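Local coordinates for sensory box/GGDEF domain protein (Colwellia psychrerythraea, PDB 3LYX) that probably senses a signal through this PAS domain and passes it on to the GGDEF domain of the full-length protein, a family linked to cyclic di-GMP synthesis, at residues Thr38-Tyr42 with Met84-Asp88. Residues are numbered along the deposited sequence; the frame is centred on the assembly and turned at random.
Sequences TLYGY and MLHKD
Y40 and M84 meet on the buried side of a PAS fold, where helix 34-40 ends against the edge strand 78-85 of the antiparallel sheet. M84 lies against both Y40 and L39: its CG is 3.5 Å from Y40 CE1, and SD, oblique to that ring in a Met-aromatic contact, also touches L39 CD1. A chi1 of 178° swings the M84 chain away from its own backbone N, and the bend at chi3 turns CE toward L39 O, while W32 and I94 help enclose the Y40 ring. One direct hydrogen bond joins the backbones: K87 N donates to Y40 O at 2.9 Å, almost in line with the carbonyl. Y40 O also lies 3.2 Å above the plane of the H86 imidazole, over its centre. G41, with its positive phi, turns the chain out of the helix and brings its CA to 3.4 Å from H86 NE2, where a side chain would collide with the imidazole. Equally close is the CH-pi contact of K87 CB, 3.7 Å from the Y42 ring centroid; CG and CD continue over the CE1 and CD1 side of the same face. Y42 OH donates to a water that in turn donates to L85 O. A leucine in place of Y42 would probably leave K87 CB without its aromatic face and that water without its hydroxyl donor. The looser side is water-mediated: a second water links T38 O to H86 NE2, while H86 ND1 accepts D88 N in the ring plane at 2.8 Å.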
ATOM      1  N   THR B  38       1.900 -12.172   3.798  1.00 30.98           N
ATOM      2  CA  THR B  38       3.264 -12.437   3.348  1.00 27.30           C
ATOM      3  C   THR B  38       4.268 -12.111   4.441  1.00 26.77           C
ATOM      4  O   THR B  38       5.217 -12.861   4.664  1.00 28.42           O
ATOM      5  CB  THR B  38       3.637 -11.596   2.093  1.00 28.82           C
ATOM      6  OG1 THR B  38       2.790 -11.956   0.994  1.00 29.00           O
ATOM      7  CG2 THR B  38       5.085 -11.848   1.688  1.00 28.62           C
ATOM      8  N   LEU B  39       4.057 -11.000   5.140  1.00 26.60           N
ATOM      9  CA  LEU B  39       4.993 -10.598   6.184  1.00 26.69           C
ATOM     10  C   LEU B  39       4.916 -11.383   7.485  1.00 27.76           C
ATOM     11  O   LEU B  39       5.936 -11.849   7.994  1.00 29.62           O
ATOM     12  CB  LEU B  39       4.817  -9.115   6.504  1.00 26.60           C
ATOM     13  CG  LEU B  39       5.687  -8.534   7.620  1.00 23.68           C
ATOM     14  CD1 LEU B  39       7.165  -8.549   7.213  1.00 28.67           C
ATOM     15  CD2 LEU B  39       5.232  -7.121   7.892  1.00 24.03           C
ATOM     16  N   TYR B  40       3.704 -11.523   8.019  1.00 27.69           N
ATOM     17  CA  TYR B  40       3.499 -12.194   9.295  1.00 28.56           C
ATOM     18  C   TYR B  40       3.262 -13.698   9.225  1.00 31.14           C
ATOM     19  O   TYR B  40       3.512 -14.413  10.207  1.00 31.86           O
ATOM     20  CB  TYR B  40       2.335 -11.527  10.034  1.00 26.75           C
ATOM     21  CG  TYR B  40       2.593 -10.078  10.397  1.00 26.11           C
ATOM     22  CD1 TYR B  40       3.530  -9.740  11.371  1.00 25.30           C
ATOM     23  CD2 TYR B  40       1.909  -9.038   9.750  1.00 23.40           C
ATOM     24  CE1 TYR B  40       3.788  -8.390  11.693  1.00 22.69           C
ATOM     25  CE2 TYR B  40       2.152  -7.701  10.062  1.00 20.99           C
ATOM     26  CZ  TYR B  40       3.094  -7.386  11.033  1.00 22.87           C
ATOM     27  OH  TYR B  40       3.343  -6.067  11.346  1.00 22.55           O
ATOM     28  N   GLY B  41       2.768 -14.176   8.085  1.00 31.86           N
ATOM     29  CA  GLY B  41       2.530 -15.600   7.927  1.00 31.58           C
ATOM     30  C   GLY B  41       1.084 -16.046   8.034  1.00 32.23           C
ATOM     31  O   GLY B  41       0.742 -17.124   7.562  1.00 33.34           O
ATOM     32  N   TYR B  42       0.234 -15.224   8.645  1.00 30.75           N
ATOM     33  CA  TYR B  42      -1.184 -15.550   8.828  1.00 30.58           C
ATOM     34  C   TYR B  42      -2.050 -15.047   7.677  1.00 30.08           C
ATOM     35  O   TYR B  42      -1.775 -13.989   7.113  1.00 31.69           O
ATOM     36  CB  TYR B  42      -1.714 -14.908  10.107  1.00 29.86           C
ATOM     37  CG  TYR B  42      -0.946 -15.232  11.365  1.00 31.61           C
ATOM     38  CD1 TYR B  42      -1.258 -16.366  12.125  1.00 33.79           C
ATOM     39  CD2 TYR B  42       0.057 -14.378  11.828  1.00 29.50           C
ATOM     40  CE1 TYR B  42      -0.595 -16.634  13.320  1.00 32.21           C
ATOM     41  CE2 TYR B  42       0.725 -14.636  13.015  1.00 31.83           C
ATOM     42  CZ  TYR B  42       0.390 -15.764  13.759  1.00 32.39           C
ATOM     43  OH  TYR B  42       1.021 -16.003  14.951  1.00 31.22           O
ATOM     44  N   MET B  84       9.278  -8.510  15.437  1.00 32.71           N
ATOM     45  CA  MET B  84       8.099  -9.127  14.861  1.00 33.47           C
ATOM     46  C   MET B  84       8.166 -10.631  15.139  1.00 34.92           C
ATOM     47  O   MET B  84       9.243 -11.228  15.091  1.00 35.76           O
ATOM     48  CB  MET B  84       8.115  -8.850  13.356  1.00 34.36           C
ATOM     49  CG  MET B  84       7.000  -9.455  12.555  1.00 34.46           C
ATOM     50  SD  MET B  84       7.542  -9.713  10.858  1.00 31.89           S
ATOM     51  CE  MET B  84       7.755 -11.500  10.911  1.00 35.42           C
ATOM     52  N   LEU B  85       7.024 -11.233  15.458  1.00 35.20           N
ATOM     53  CA  LEU B  85       6.965 -12.668  15.716  1.00 33.96           C
ATOM     54  C   LEU B  85       6.140 -13.304  14.604  1.00 33.15           C
ATOM     55  O   LEU B  85       4.923 -13.099  14.518  1.00 31.98           O
ATOM     56  CB  LEU B  85       6.321 -12.952  17.078  1.00 33.28           C
ATOM     57  CG  LEU B  85       6.102 -14.439  17.402  1.00 34.29           C
ATOM     58  CD1 LEU B  85       7.431 -15.178  17.371  1.00 31.07           C
ATOM     59  CD2 LEU B  85       5.433 -14.592  18.760  1.00 32.72           C
ATOM     60  N   HIS B  86       6.814 -14.059  13.739  1.00 33.09           N
ATOM     61  CA  HIS B  86       6.161 -14.708  12.610  1.00 33.39           C
ATOM     62  C   HIS B  86       5.341 -15.902  13.071  1.00 34.17           C
ATOM     63  O   HIS B  86       5.570 -16.442  14.147  1.00 34.45           O
ATOM     64  CB  HIS B  86       7.210 -15.158  11.582  1.00 34.90           C
ATOM     65  CG  HIS B  86       6.624 -15.635  10.286  1.00 36.11           C
ATOM     66  ND1 HIS B  86       6.059 -16.884  10.136  1.00 35.49           N
ATOM     67  CD2 HIS B  86       6.505 -15.022   9.083  1.00 37.36           C
ATOM     68  CE1 HIS B  86       5.619 -17.020   8.897  1.00 37.53           C
ATOM     69  NE2 HIS B  86       5.877 -15.904   8.237  1.00 36.43           N
ATOM     70  N   LYS B  87       4.374 -16.299  12.253  1.00 36.41           N
ATOM     71  CA  LYS B  87       3.522 -17.431  12.580  1.00 38.04           C
ATOM     72  C   LYS B  87       4.342 -18.707  12.776  1.00 38.33           C
ATOM     73  O   LYS B  87       4.043 -19.504  13.664  1.00 38.22           O
ATOM     74  CB  LYS B  87       2.479 -17.654  11.481  1.00 35.95           C
ATOM     75  CG  LYS B  87       1.690 -18.940  11.661  1.00 36.85           C
ATOM     76  CD  LYS B  87       0.611 -19.100  10.618  1.00 38.35           C
ATOM     77  CE  LYS B  87      -0.040 -20.478  10.715  1.00 41.74           C
ATOM     78  NZ  LYS B  87      -0.618 -20.759  12.068  1.00 41.56           N
ATOM     79  N   ASP B  88       5.371 -18.901  11.953  1.00 40.34           N
ATOM     80  CA  ASP B  88       6.202 -20.100  12.062  1.00 41.90           C
ATOM     81  C   ASP B  88       7.182 -20.023  13.228  1.00 43.29           C
ATOM     82  O   ASP B  88       8.101 -20.836  13.331  1.00 42.86           O
ATOM     83  CB  ASP B  88       6.970 -20.364  10.762  1.00 43.94           C
ATOM     84  CG  ASP B  88       8.047 -19.331  10.491  1.00 46.11           C
ATOM     85  OD1 ASP B  88       8.660 -18.829  11.459  1.00 48.01           O
ATOM     86  OD2 ASP B  88       8.294 -19.032   9.304  1.00 47.69           O
TER
HETATM   87  O   HOH W   1       5.277 -15.623   5.422  1.00 36.00           O
HETATM   88  O   HOH W   2       2.941 -14.443  15.656  1.00 41.06           O